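Glutathione S-transferase (Burkholderia glumae, PDB 4ISD) binds glutathione and, as a glutathione transferase homologue, probably catalyses its conjugation or a related thiol-dependent reaction. Local coordinates at residues Thr171-Ala174 against Leu175-Arg179; Gly164-Cys167 against Ile168-Asp172; Val187-Lys190 against Val191-Val195; Ser203-Gln206 against Trp207-Gln210. One frame throughout, in Å; residues are numbered along the deposited sequence.

Contact 1: residues Thr171-Ala174 against Leu175-Arg179; sequences TDFA and LMLNR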
loop_
_atom_site.group_PDB
_atom_site.type_symbol
_atom_site.label_atom_id
_atom_site.label_comp_id
_atom_site.label_asym_id
_atom_site.label_seq_id
_atom_site.Cartn_x
_atom_site.Cartn_y
_atom_site.Cartn_z
ATOM N N THR A 171 -3.905 -12.895 -6.871
ATOM C CA THR A 171 -2.941 -12.757 -7.964
ATOM C C THR A 171 -1.615 -12.265 -7.398
ATOM O O THR A 171 -0.548 -12.794 -7.722
ATOM C CB THR A 171 -3.393 -11.726 -9.005
ATOM O OG1 THR A 171 -4.757 -11.967 -9.362
ATOM C CG2 THR A 171 -2.521 -11.809 -10.250
ATOM N N ASP A 172 -1.697 -11.246 -6.543
ATOM C CA ASP A 172 -0.512 -10.643 -5.954
ATOM C C ASP A 172 0.253 -11.652 -5.127
ATOM O O ASP A 172 1.484 -11.735 -5.213
ATOM C CB ASP A 172 -0.911 -9.458 -5.079
ATOM C CG ASP A 172 -1.312 -8.257 -5.891
ATOM O OD1 ASP A 172 -1.066 -8.281 -7.128
ATOM O OD2 ASP A 172 -1.855 -7.298 -5.292
ATOM N N PHE A 173 -0.491 -12.414 -4.325
ATOM C CA PHE A 173 0.090 -13.441 -3.470
ATOM C C PHE A 173 0.769 -14.515 -4.319
ATOM O O PHE A 173 1.916 -14.902 -4.051
ATOM C CB PHE A 173 -0.987 -14.086 -2.599
ATOM C CG PHE A 173 -0.448 -14.778 -1.389
ATOM C CD1 PHE A 173 0.769 -14.394 -0.844
ATOM C CD2 PHE A 173 -1.155 -15.805 -0.789
ATOM C CE1 PHE A 173 1.272 -15.013 0.276
ATOM C CE2 PHE A 173 -0.655 -16.442 0.328
ATOM C CZ PHE A 173 0.564 -16.044 0.864
ATOM N N ALA A 174 0.058 -14.978 -5.348
ATOM C CA ALA A 174 0.544 -16.058 -6.193
ATOM C C ALA A 174 1.834 -15.656 -6.883
ATOM O O ALA A 174 2.797 -16.438 -6.905
ATOM C CB ALA A 174 -0.499 -16.458 -7.205
ATOM N N LEU A 175 1.867 -14.440 -7.427
ATOM C CA LEU A 175 3.115 -13.910 -7.992
ATOM C C LEU A 175 4.245 -13.936 -6.975
ATOM O O LEU A 175 5.329 -14.439 -7.270
ATOM C CB LEU A 175 2.936 -12.496 -8.548
ATOM C CG LEU A 175 1.834 -12.464 -9.606
ATOM C CD1 LEU A 175 1.752 -11.123 -10.333
ATOM C CD2 LEU A 175 2.031 -13.610 -10.575
ATOM N N MET A 176 3.980 -13.421 -5.772
ATOM C CA MET A 176 5.017 -13.343 -4.733
ATOM C C MET A 176 5.476 -14.726 -4.316
ATOM O O MET A 176 6.674 -14.946 -4.135
ATOM C CB MET A 176 4.521 -12.560 -3.514
ATOM C CG MET A 176 5.549 -12.372 -2.389
ATOM S SD MET A 176 6.987 -11.303 -2.733
ATOM C CE MET A 176 6.289 -10.077 -3.832
ATOM N N LEU A 177 4.536 -15.671 -4.197
ATOM C CA LEU A 177 4.889 -17.033 -3.783
ATOM C C LEU A 177 5.885 -17.723 -4.714
ATOM O O LEU A 177 6.474 -18.728 -4.344
ATOM C CB LEU A 177 3.649 -17.912 -3.579
ATOM C CG LEU A 177 2.771 -17.527 -2.383
ATOM C CD1 LEU A 177 1.458 -18.298 -2.414
ATOM C CD2 LEU A 177 3.510 -17.730 -1.056
ATOM N N ASN A 178 6.097 -17.176 -5.908
ATOM C CA ASN A 178 7.060 -17.775 -6.829
ATOM C C ASN A 178 8.508 -17.578 -6.383
ATOM O O ASN A 178 9.432 -18.115 -6.995
ATOM C CB ASN A 178 6.837 -17.287 -8.267
ATOM C CG ASN A 178 5.721 -18.058 -8.979
ATOM O OD1 ASN A 178 4.582 -17.579 -9.104
ATOM N ND2 ASN A 178 6.045 -19.267 -9.438
ATOM N N ARG A 179 8.696 -16.818 -5.305
ATOM C CA ARG A 179 10.026 -16.570 -4.756
ATOM C C ARG A 179 10.435 -17.691 -3.821
ATOM O O ARG A 179 11.588 -17.753 -3.371
ATOM C CB ARG A 179 10.060 -15.252 -3.986
ATOM C CG ARG A 179 9.721 -14.032 -4.807
ATOM C CD ARG A 179 10.806 -13.702 -5.808
ATOM N NE ARG A 179 10.581 -12.378 -6.375
ATOM C CZ ARG A 179 11.497 -11.683 -7.041
ATOM N NH1 ARG A 179 11.204 -10.478 -7.518
ATOM N NH2 ARG A 179 12.709 -12.192 -7.222
#
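L175 N donates to T171 O over 2.9 Å in a nearly straight bond (173° at the hydrogen), as expected of an i to i+4 helical link, and the leucine side chain lies back along the preceding turn. This is helix 168-177, an inner helix of the all-helical C-terminal domain of the glutathione transferase fold. Beyond the helix, L175 reaches A19 and M22 of helix 19-31, in the thioredoxin-like domain. M176 donates its N to D172 O at 3.1 Å. A chi1 of -178° puts its CG on the far side of CB from the backbone N, and two further bends take the thioether away from the preceding turn, with I111 of helix 98-113 beside it. D172 forms a salt bridge with R112, a glutathione-pocket residue, and hydrogen-bonds Q108 and S23; its side chain is about 7 Å from the bound glutathione, consistent with a second-shell role in positioning R112. L177 carries the main side-chain contact. Its CD1 sits over the centre of the F173 ring, 3.9 Å from the centroid and only 8° off the normal, so this is a CH-pi contact on the face. The other methyl, CD2, leans toward the CE1-CZ side, 3.8 Å from F173 CE1. Y194 also packs against L177. N178 lies in a 3-10 turn, its N donating to L175 O at 3.2 Å, while N178 OD1 accepts a hydrogen bond from the indole NE1 of W199.

Contact 2: residues Gly164-Cys167 against Ile168-Asp172; sequences GDWC and IADTD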
loop_
_atom_site.group_PDB
_atom_site.type_symbol
_atom_site.label_atom_id
_atom_site.label_comp_id
_atom_site.label_asym_id
_atom_site.label_seq_id
_atom_site.Cartn_x
_atom_site.Cartn_y
_atom_site.Cartn_z
ATOM N N GLY A 164 -11.442 -17.328 -0.037
ATOM C CA GLY A 164 -12.548 -18.062 -0.626
ATOM C C GLY A 164 -12.693 -17.618 -2.066
ATOM O O GLY A 164 -11.909 -18.031 -2.924
ATOM N N ASP A 165 -13.671 -16.752 -2.330
ATOM C CA ASP A 165 -13.785 -16.137 -3.648
ATOM C C ASP A 165 -12.495 -15.408 -4.015
ATOM O O ASP A 165 -11.808 -14.835 -3.147
ATOM C CB ASP A 165 -14.972 -15.171 -3.706
ATOM C CG ASP A 165 -16.313 -15.891 -3.767
ATOM O OD1 ASP A 165 -16.373 -17.031 -4.286
ATOM O OD2 ASP A 165 -17.308 -15.312 -3.298
ATOM N N TRP A 166 -12.151 -15.450 -5.296
ATOM C CA TRP A 166 -10.969 -14.751 -5.778
ATOM C C TRP A 166 -11.052 -13.260 -5.465
ATOM O O TRP A 166 -12.127 -12.662 -5.528
ATOM C CB TRP A 166 -10.811 -14.947 -7.283
ATOM C CG TRP A 166 -9.689 -14.148 -7.875
ATOM C CD1 TRP A 166 -8.391 -14.544 -8.026
ATOM C CD2 TRP A 166 -9.763 -12.821 -8.407
ATOM N NE1 TRP A 166 -7.647 -13.541 -8.618
ATOM C CE2 TRP A 166 -8.471 -12.477 -8.858
ATOM C CE3 TRP A 166 -10.797 -11.892 -8.536
ATOM C CZ2 TRP A 166 -8.191 -11.250 -9.433
ATOM C CZ3 TRP A 166 -10.514 -10.670 -9.103
ATOM C CH2 TRP A 166 -9.221 -10.358 -9.539
ATOM N N CYS A 167 -9.918 -12.673 -5.096
ATOM C CA CYS A 167 -9.771 -11.220 -5.118
ATOM C C CYS A 167 -8.390 -10.902 -5.685
ATOM O O CYS A 167 -7.564 -11.816 -5.845
ATOM C CB CYS A 167 -9.989 -10.589 -3.736
ATOM S SG CYS A 167 -8.809 -11.023 -2.439
ATOM N N ILE A 168 -8.147 -9.629 -6.002
ATOM C CA ILE A 168 -6.878 -9.224 -6.608
ATOM C C ILE A 168 -5.679 -9.558 -5.715
ATOM O O ILE A 168 -4.567 -9.728 -6.214
ATOM C CB ILE A 168 -6.848 -7.708 -7.000
ATOM C CG1 ILE A 168 -5.667 -7.432 -7.927
ATOM C CG2 ILE A 168 -6.802 -6.797 -5.768
ATOM C CD1 ILE A 168 -5.689 -8.287 -9.173
ATOM N N ALA A 169 -5.910 -9.674 -4.406
ATOM C CA ALA A 169 -4.850 -10.040 -3.461
ATOM C C ALA A 169 -4.241 -11.386 -3.787
ATOM O O ALA A 169 -3.050 -11.583 -3.551
ATOM C CB ALA A 169 -5.364 -10.049 -2.043
ATOM N N ASP A 170 -5.066 -12.300 -4.325
ATOM C CA ASP A 170 -4.641 -13.664 -4.680
ATOM C C ASP A 170 -3.654 -13.699 -5.839
ATOM O O ASP A 170 -2.685 -14.458 -5.802
ATOM C CB ASP A 170 -5.832 -14.564 -5.014
ATOM C CG ASP A 170 -6.733 -14.805 -3.821
ATOM O OD1 ASP A 170 -6.239 -15.412 -2.841
ATOM O OD2 ASP A 170 -7.929 -14.397 -3.866
ATOM N N THR A 171 -3.905 -12.895 -6.871
ATOM C CA THR A 171 -2.941 -12.757 -7.964
ATOM C C THR A 171 -1.615 -12.265 -7.398
ATOM O O THR A 171 -0.548 -12.794 -7.722
ATOM C CB THR A 171 -3.393 -11.726 -9.005
ATOM O OG1 THR A 171 -4.757 -11.967 -9.362
ATOM C CG2 THR A 171 -2.521 -11.809 -10.250
ATOM N N ASP A 172 -1.697 -11.246 -6.543
ATOM C CA ASP A 172 -0.512 -10.643 -5.954
ATOM C C ASP A 172 0.253 -11.652 -5.127
ATOM O O ASP A 172 1.484 -11.735 -5.213
ATOM C CB ASP A 172 -0.911 -9.458 -5.079
ATOM C CG ASP A 172 -1.312 -8.257 -5.891
ATOM O OD1 ASP A 172 -1.066 -8.281 -7.128
ATOM O OD2 ASP A 172 -1.855 -7.298 -5.292
HETATM O O HOH W 1 -9.290 -14.686 -1.820
#
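One face of the W166 indole rests on the start of the I168 backbone, with I168 N 3.7 Å above the ring plane and offset toward the rim. The six-membered ring also meets the end of the I168 side chain, CZ2 lying 3.9 Å from CD1. At the edge, in the ring plane, is T171 OG1, to which W166 NE1 makes a weak hydrogen bond, 3.4 Å long and bent to 138°. The D170 side chain passes the indole obliquely in the opposite direction, its carboxylate plane turned 42° from the ring. W166 CG is anti to the backbone N (chi1 174°), which brings the indole over I168 N and its NE1 to T171, and R201 adds a cation-pi contact. The segment C167-D170 probably occupies the place of the N-capping box, Ser/Thr-x-x-Asp, known at the start of the corresponding helix in glutathione transferases. Cysteine stands here in the Ser/Thr position, and the aspartate half of the pattern is present: D170 OD2 accepts C167 N at 2.9 Å on its anti lone pair. The return link is backbone only, D170 N to C167 O at 3.0 Å. C167 SG instead makes apolar contact with A169 CB at 3.6 Å. The other carboxylate oxygen, D170 OD1, is held by Y194 OH and V162 N, so the two oxygens of this buried group serve different parts of the domain, and donors on both would be expected to favour the charged form. In the incoming loop, a water donates to D165 O at 2.9 Å; its very short approach to D170 OD2 is doubtful.

Contact 3: residues Val187-Lys190 against Val191-Val195; sequences VPPK and VLRYV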
loop_
_atom_site.group_PDB
_atom_site.type_symbol
_atom_site.label_atom_id
_atom_site.label_comp_id
_atom_site.label_asym_id
_atom_site.label_seq_id
_atom_site.Cartn_x
_atom_site.Cartn_y
_atom_site.Cartn_z
ATOM N N VAL A 187 8.335 -26.834 0.296
ATOM C CA VAL A 187 7.058 -26.171 0.066
ATOM C C VAL A 187 5.884 -27.156 0.026
ATOM O O VAL A 187 5.879 -28.081 -0.782
ATOM C CB VAL A 187 7.061 -25.439 -1.284
ATOM C CG1 VAL A 187 5.864 -24.524 -1.366
ATOM C CG2 VAL A 187 8.361 -24.674 -1.493
ATOM N N PRO A 188 4.881 -26.952 0.897
ATOM C CA PRO A 188 3.645 -27.743 0.891
ATOM C C PRO A 188 2.930 -27.665 -0.453
ATOM O O PRO A 188 2.605 -26.559 -0.906
ATOM C CB PRO A 188 2.795 -27.056 1.962
ATOM C CG PRO A 188 3.798 -26.506 2.918
ATOM C CD PRO A 188 4.945 -26.044 2.057
ATOM N N PRO A 189 2.679 -28.827 -1.081
ATOM C CA PRO A 189 2.063 -28.876 -2.413
ATOM C C PRO A 189 0.761 -28.074 -2.501
ATOM O O PRO A 189 0.466 -27.535 -3.572
ATOM C CB PRO A 189 1.822 -30.381 -2.652
ATOM C CG PRO A 189 2.024 -31.036 -1.325
ATOM C CD PRO A 189 2.977 -30.170 -0.562
ATOM N N LYS A 190 0.023 -27.963 -1.394
ATOM C CA LYS A 190 -1.172 -27.117 -1.366
ATOM C C LYS A 190 -0.908 -25.672 -1.794
ATOM O O LYS A 190 -1.823 -25.005 -2.285
ATOM C CB LYS A 190 -1.842 -27.113 0.004
ATOM C CG LYS A 190 -1.190 -26.186 1.021
ATOM C CD LYS A 190 -2.037 -26.114 2.285
ATOM C CE LYS A 190 -1.392 -25.277 3.367
ATOM N NZ LYS A 190 -2.421 -24.901 4.387
ATOM N N VAL A 191 0.318 -25.174 -1.615
ATOM C CA VAL A 191 0.598 -23.826 -2.100
ATOM C C VAL A 191 1.043 -23.836 -3.557
ATOM O O VAL A 191 0.781 -22.889 -4.294
ATOM C CB VAL A 191 1.565 -23.005 -1.189
ATOM C CG1 VAL A 191 1.779 -23.688 0.155
ATOM C CG2 VAL A 191 2.876 -22.700 -1.898
ATOM N N LEU A 192 1.700 -24.913 -3.972
ATOM C CA LEU A 192 1.989 -25.123 -5.386
ATOM C C LEU A 192 0.693 -25.109 -6.188
ATOM O O LEU A 192 0.624 -24.503 -7.261
ATOM C CB LEU A 192 2.702 -26.460 -5.596
ATOM C CG LEU A 192 4.112 -26.538 -5.005
ATOM C CD1 LEU A 192 4.740 -27.892 -5.327
ATOM C CD2 LEU A 192 4.997 -25.363 -5.480
ATOM N N ARG A 193 -0.337 -25.765 -5.654
ATOM C CA ARG A 193 -1.625 -25.854 -6.335
ATOM C C ARG A 193 -2.284 -24.483 -6.448
ATOM O O ARG A 193 -2.733 -24.087 -7.522
ATOM C CB ARG A 193 -2.544 -26.845 -5.617
ATOM C CG ARG A 193 -2.185 -28.313 -5.890
ATOM C CD ARG A 193 -3.228 -29.272 -5.332
ATOM N NE ARG A 193 -3.067 -29.503 -3.897
ATOM C CZ ARG A 193 -2.249 -30.418 -3.377
ATOM N NH1 ARG A 193 -1.504 -31.174 -4.175
ATOM N NH2 ARG A 193 -2.173 -30.585 -2.063
ATOM N N TYR A 194 -2.315 -23.768 -5.332
ATOM C CA TYR A 194 -2.786 -22.395 -5.278
ATOM C C TYR A 194 -2.129 -21.534 -6.363
ATOM O O TYR A 194 -2.822 -20.899 -7.175
ATOM C CB TYR A 194 -2.505 -21.821 -3.893
ATOM C CG TYR A 194 -2.807 -20.355 -3.757
ATOM C CD1 TYR A 194 -4.080 -19.920 -3.417
ATOM C CD2 TYR A 194 -1.812 -19.403 -3.939
ATOM C CE1 TYR A 194 -4.362 -18.577 -3.283
ATOM C CE2 TYR A 194 -2.078 -18.054 -3.804
ATOM C CZ TYR A 194 -3.357 -17.647 -3.477
ATOM O OH TYR A 194 -3.631 -16.306 -3.341
ATOM N N VAL A 195 -0.801 -21.525 -6.394
ATOM C CA VAL A 195 -0.087 -20.760 -7.406
ATOM C C VAL A 195 -0.537 -21.166 -8.818
ATOM O O VAL A 195 -0.758 -20.317 -9.688
ATOM C CB VAL A 195 1.421 -20.968 -7.272
ATOM C CG1 VAL A 195 2.155 -20.259 -8.402
ATOM C CG2 VAL A 195 1.905 -20.490 -5.902
#
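V187 and V191 meet methyl to methyl, CG1 of the first 3.5 Å from CG2 of the second, with the two side chains crossing at about a right angle. V187 CG1 is set anti to the backbone N (chi1 -168°), which brings this branch to V191, and it also comes near L192 CD2. On the other branch of V191, CG1 touches the ring carbon P188 CB at 4.0 Å, so the valine is met by V187 and P188, just ahead of helix 189-199 of the C-terminal helical domain. The backbone fits such a start: P188 keeps an extended psi, helical angles begin at P189, and proline, with no N-H to donate, suits P189 in the first turn, where backbone N-H groups have no acceptor in a preceding turn. P188 O takes V191 N at 2.8 Å, and P189 O takes R193 N at the same length. R193 folds back over this turn. Its chain bends at chi3 (-80°), and P189 C lies over the centre of one guanidinium face, 3.8 Å from the guanidinium plane, while NH1 lies 3.7 Å from P189 CB. The group is thus laid flat against the P189-K190 peptide, and its NH2 forms a salt bridge with D157. K190 behaves differently: CG sits between its own N and carbonyl carbon (chi1 80°), near V191 CG1 at 4.0 Å, and from there the chain runs extended until NZ donates to the carbonyls of D152 and I155, tying the helix to the end of helix 139-154 and the loop after it.

Contact 4: residues Ser203-Gln206 against Trp207-Gln210; sequences SVQQ and WVKQ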
loop_
_atom_site.group_PDB
_atom_site.type_symbol
_atom_site.label_atom_id
_atom_site.label_comp_id
_atom_site.label_asym_id
_atom_site.label_seq_id
_atom_site.Cartn_x
_atom_site.Cartn_y
_atom_site.Cartn_z
ATOM N N SER A 203 -7.833 -14.059 -16.966
ATOM C CA SER A 203 -7.284 -12.684 -16.900
ATOM C C SER A 203 -5.754 -12.652 -16.873
ATOM O O SER A 203 -5.134 -11.904 -17.644
ATOM C CB SER A 203 -7.857 -11.866 -15.727
ATOM O OG SER A 203 -7.485 -12.431 -14.482
ATOM N N VAL A 204 -5.152 -13.448 -15.988
ATOM C CA VAL A 204 -3.697 -13.595 -15.985
ATOM C C VAL A 204 -3.192 -14.134 -17.331
ATOM O O VAL A 204 -2.219 -13.618 -17.883
ATOM C CB VAL A 204 -3.194 -14.528 -14.861
ATOM C CG1 VAL A 204 -1.718 -14.856 -15.078
ATOM C CG2 VAL A 204 -3.426 -13.911 -13.470
ATOM N N GLN A 205 -3.859 -15.163 -17.860
ATOM C CA GLN A 205 -3.451 -15.766 -19.133
ATOM C C GLN A 205 -3.464 -14.746 -20.252
ATOM O O GLN A 205 -2.634 -14.792 -21.160
ATOM C CB GLN A 205 -4.340 -16.961 -19.508
ATOM C CG GLN A 205 -4.020 -18.242 -18.740
ATOM C CD GLN A 205 -2.551 -18.640 -18.849
ATOM O OE1 GLN A 205 -2.056 -18.967 -19.939
ATOM N NE2 GLN A 205 -1.841 -18.606 -17.717
ATOM N N GLN A 206 -4.411 -13.820 -20.182
ATOM C CA GLN A 206 -4.476 -12.752 -21.159
ATOM C C GLN A 206 -3.174 -11.971 -21.095
ATOM O O GLN A 206 -2.663 -11.528 -22.137
ATOM C CB GLN A 206 -5.665 -11.835 -20.872
ATOM C CG GLN A 206 -6.983 -12.327 -21.409
ATOM C CD GLN A 206 -6.974 -12.383 -22.909
ATOM O OE1 GLN A 206 -6.275 -11.604 -23.560
ATOM N NE2 GLN A 206 -7.736 -13.315 -23.477
ATOM N N TRP A 207 -2.637 -11.825 -19.871
ATOM C CA TRP A 207 -1.369 -11.122 -19.641
ATOM C C TRP A 207 -0.174 -11.858 -20.234
ATOM O O TRP A 207 0.668 -11.227 -20.886
ATOM C CB TRP A 207 -1.125 -10.856 -18.154
ATOM C CG TRP A 207 0.266 -10.387 -17.843
ATOM C CD1 TRP A 207 1.331 -11.161 -17.482
ATOM C CD2 TRP A 207 0.743 -9.029 -17.862
ATOM N NE1 TRP A 207 2.440 -10.372 -17.281
ATOM C CE2 TRP A 207 2.105 -9.061 -17.501
ATOM C CE3 TRP A 207 0.147 -7.791 -18.136
ATOM C CZ2 TRP A 207 2.884 -7.901 -17.410
ATOM C CZ3 TRP A 207 0.926 -6.636 -18.050
ATOM C CH2 TRP A 207 2.280 -6.702 -17.696
ATOM N N VAL A 208 -0.081 -13.172 -20.020
ATOM C CA VAL A 208 1.053 -13.907 -20.594
ATOM C C VAL A 208 0.943 -13.970 -22.119
ATOM O O VAL A 208 1.955 -14.081 -22.820
ATOM C CB VAL A 208 1.299 -15.325 -19.968
ATOM C CG1 VAL A 208 0.493 -15.524 -18.679
ATOM C CG2 VAL A 208 1.007 -16.398 -20.950
ATOM N N LYS A 209 -0.286 -13.855 -22.616
ATOM C CA LYS A 209 -0.556 -13.779 -24.057
ATOM C C LYS A 209 -0.167 -12.416 -24.639
ATOM O O LYS A 209 0.397 -12.333 -25.726
ATOM C CB LYS A 209 -2.038 -14.078 -24.345
ATOM C CG LYS A 209 -2.604 -13.463 -25.628
ATOM C CD LYS A 209 -2.426 -14.380 -26.838
ATOM C CE LYS A 209 -3.408 -14.024 -27.959
ATOM N NZ LYS A 209 -2.724 -13.865 -29.276
ATOM N N GLN A 210 -0.481 -11.347 -23.923
ATOM C CA GLN A 210 -0.122 -10.014 -24.395
ATOM C C GLN A 210 1.397 -9.856 -24.359
ATOM O O GLN A 210 1.998 -9.302 -25.286
ATOM C CB GLN A 210 -0.792 -8.942 -23.539
ATOM C CG GLN A 210 -0.341 -7.534 -23.857
ATOM C CD GLN A 210 -1.405 -6.735 -24.568
ATOM O OE1 GLN A 210 -2.580 -7.114 -24.566
ATOM N NE2 GLN A 210 -1.005 -5.621 -25.182
#
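The carbonyl of S203 receives a weak hydrogen bond from W207 N, 3.3 Å from O and 143° at the hydrogen. Both segments belong to helix 202-212, the C-terminal helix of the glutathione transferase helical domain, whose inner side lies against helix 19-31 of the thioredoxin-like domain. S203 turns away from the following turn and its OG bonds to E30 of that helix. V204 O is shared: V208 N approaches at 3.1 Å in the carbonyl plane, and W207 N makes a second, weak bond. The V204 and V208 CG1 methyls are 4.3 Å apart, both valines packing on W199. A chi1 of 169° turns W207 CG to the side opposite its N and swings the indole off the helix toward Y16 and edge-to-face with F25. Q205 accepts K209 N on its backbone O at 2.9 Å. Its side chain, bent at chi2 (-54°), runs beside V208 in the same direction, NE2 lying 4.0 Å from V208 CG1 while it donates to W199 O. Q206, on the outer side, meets the next turn through its backbone, with Q210 CB 3.5 Å from Q206 O and Q210 N donating to that oxygen at 2.8 Å.

In the fold
Contacts 1 and 2 are the buried pair, overlapping at T171 and D172 on helix 168-177, while contacts 3 and 4 are only partly buried and belong to the two following helices. Contact 2 relies on a carboxylate and loop-to-helix bonds, contact 1 on ring-to-methyl packing, contact 3 on prolines, valine packing and a guanidinium laid back on the first turn, and contact 4 mostly on backbone bonds. Y194 of contact 3 touches both contact 1 and contact 2. T171 CG2 touches V204 CG2 at 4.0 Å, linking contacts 1 and 2 to contact 4, whereas contacts 3 and 4 do not touch, their nearest atoms being about 8 Å apart.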